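Local atomic coordinates of 35 kDa hemin binding protein (PDB entry 5Y1A), a protein that probably binds hemin and, as a cargo of the type IX secretion system, combines a thioredoxin domain with a beta-sandwich domain. Residues Met179-Val184 with Phe250-Met255. Sequence-based numbering, arbitrary orientation.
Sequences MLTAYV and FVHHPM
His252 sets CG between the backbone N and the carbonyl carbon (chi1 59°), as does Phe250, which swings their rings across to strand 179-184, where Thr181 meets the two of them. Thr181 holds OG1 beside its own backbone N (chi1 -67°), and this hydroxyl approaches the imidazole at its edge, near the ring plane, to form a 2.7 Å hydrogen bond with His252 NE2. The other ring nitrogen, ND1, donates to the carbonyl O of His253 at 2.9 Å, so both ring nitrogens are engaged and the rotation of the imidazole is fixed. Over one imidazole face, displaced toward the rim, sits Met179 CB, 3.2 Å from His252 CE1. Beneath these side chains the strands pair antiparallel, as neighbours in the middle of the four-stranded sheet 207-220, 179-186, 245-252, 263-270, consistent with the beta-sandwich domain of the protein. Two hydrogen-bonded pairs, Met179 with His252 and Thr181 with Phe250, flank the non-hydrogen-bonded pair Leu180 with Val251; Thr181 N reaches Phe250 O at 3.0 Å, while on the other face of the sheet Leu180 CD1 touches Val251 CG2 at 4.0 Å. The Phe250 ring takes Thr181 CB over a face and turns its edge into the face of Tyr183, a T-shaped pair with centroids 5.4 Å apart and planes at 80°. Tyr183 OH lies near the plane of the phenyl ring, 3.7 Å from Phe250 CZ, but its hydrogen bond goes to Glu41, and Leu94 of helix 89-102 also packs against the tyrosine, bringing the sheet against the thioredoxin domain.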
# COMPACT_ATOMS: atom_id res chain seq x y z
N MET A 179 5.78 -3.27 -16.77
CA MET A 179 4.66 -2.72 -16.04
C MET A 179 5.12 -2.28 -14.65
O MET A 179 6.07 -2.83 -14.10
CB MET A 179 3.58 -3.80 -15.89
CG MET A 179 3.20 -4.51 -17.19
SD MET A 179 2.60 -3.39 -18.50
CE MET A 179 1.08 -2.93 -17.79
N LEU A 180 4.45 -1.28 -14.09
CA LEU A 180 4.63 -0.98 -12.67
C LEU A 180 3.30 -1.10 -11.92
O LEU A 180 2.25 -0.57 -12.35
CB LEU A 180 5.26 0.40 -12.48
CG LEU A 180 5.60 0.64 -11.01
CD1 LEU A 180 7.07 0.84 -10.82
CD2 LEU A 180 4.77 1.79 -10.44
N THR A 181 3.34 -1.85 -10.82
CA THR A 181 2.20 -1.96 -9.91
C THR A 181 2.61 -1.41 -8.55
O THR A 181 3.73 -1.66 -8.09
CB THR A 181 1.70 -3.42 -9.82
OG1 THR A 181 1.15 -3.81 -11.09
CG2 THR A 181 0.61 -3.57 -8.77
N ALA A 182 1.72 -0.66 -7.92
CA ALA A 182 1.98 -0.20 -6.55
C ALA A 182 0.76 -0.49 -5.67
O ALA A 182 -0.41 -0.28 -6.08
CB ALA A 182 2.34 1.29 -6.52
N TYR A 183 1.05 -0.96 -4.46
CA TYR A 183 0.05 -1.25 -3.45
C TYR A 183 0.22 -0.32 -2.25
O TYR A 183 1.35 0.04 -1.87
CB TYR A 183 0.19 -2.69 -2.90
CG TYR A 183 0.05 -3.82 -3.89
CD1 TYR A 183 -0.75 -3.70 -5.04
CD2 TYR A 183 0.66 -5.06 -3.63
CE1 TYR A 183 -0.89 -4.81 -5.93
CE2 TYR A 183 0.53 -6.14 -4.49
CZ TYR A 183 -0.24 -6.01 -5.64
OH TYR A 183 -0.36 -7.10 -6.50
N VAL A 184 -0.92 0.07 -1.66
CA VAL A 184 -0.91 0.58 -0.29
C VAL A 184 -1.24 -0.61 0.64
O VAL A 184 -2.27 -1.26 0.48
CB VAL A 184 -1.92 1.73 -0.08
CG1 VAL A 184 -1.73 2.30 1.37
CG2 VAL A 184 -1.68 2.86 -1.13
N PHE A 250 6.43 -2.33 -7.64
CA PHE A 250 7.29 -3.28 -8.33
C PHE A 250 7.19 -3.22 -9.85
O PHE A 250 6.11 -2.93 -10.40
CB PHE A 250 7.10 -4.71 -7.79
CG PHE A 250 5.68 -5.18 -7.74
CD1 PHE A 250 5.11 -5.86 -8.84
CD2 PHE A 250 4.92 -5.01 -6.58
CE1 PHE A 250 3.78 -6.35 -8.77
CE2 PHE A 250 3.58 -5.49 -6.49
CZ PHE A 250 3.02 -6.17 -7.60
N VAL A 251 8.33 -3.44 -10.50
CA VAL A 251 8.44 -3.55 -11.96
C VAL A 251 8.27 -5.03 -12.35
O VAL A 251 8.88 -5.93 -11.73
CB VAL A 251 9.82 -3.03 -12.45
CG1 VAL A 251 9.92 -3.12 -13.96
CG2 VAL A 251 10.06 -1.57 -11.98
N HIS A 252 7.44 -5.30 -13.34
CA HIS A 252 7.12 -6.68 -13.67
C HIS A 252 6.77 -6.84 -15.13
O HIS A 252 6.39 -5.87 -15.80
CB HIS A 252 5.96 -7.18 -12.77
CG HIS A 252 4.69 -6.38 -12.88
ND1 HIS A 252 3.67 -6.72 -13.75
CD2 HIS A 252 4.24 -5.30 -12.19
CE1 HIS A 252 2.66 -5.88 -13.60
NE2 HIS A 252 2.98 -5.00 -12.66
N HIS A 253 6.91 -8.07 -15.62
CA HIS A 253 6.42 -8.44 -16.93
C HIS A 253 4.88 -8.49 -16.93
O HIS A 253 4.25 -8.63 -15.88
CB HIS A 253 7.03 -9.79 -17.35
CG HIS A 253 8.52 -9.72 -17.54
ND1 HIS A 253 9.10 -9.13 -18.64
CD2 HIS A 253 9.54 -10.16 -16.76
CE1 HIS A 253 10.42 -9.22 -18.54
NE2 HIS A 253 10.72 -9.83 -17.40
N PRO A 254 4.27 -8.35 -18.11
CA PRO A 254 2.80 -8.34 -18.17
C PRO A 254 2.18 -9.62 -17.61
O PRO A 254 2.68 -10.71 -17.87
CB PRO A 254 2.52 -8.21 -19.68
CG PRO A 254 3.77 -7.55 -20.24
CD PRO A 254 4.90 -8.13 -19.42
N MET A 255 1.11 -9.47 -16.83
CA MET A 255 0.35 -10.61 -16.34
C MET A 255 -0.12 -11.54 -17.46
O MET A 255 -0.23 -12.73 -17.28
CB MET A 255 -0.82 -10.15 -15.47
CG MET A 255 -0.40 -9.26 -14.32
SD MET A 255 -1.76 -8.90 -13.14
CE MET A 255 -2.24 -10.51 -12.93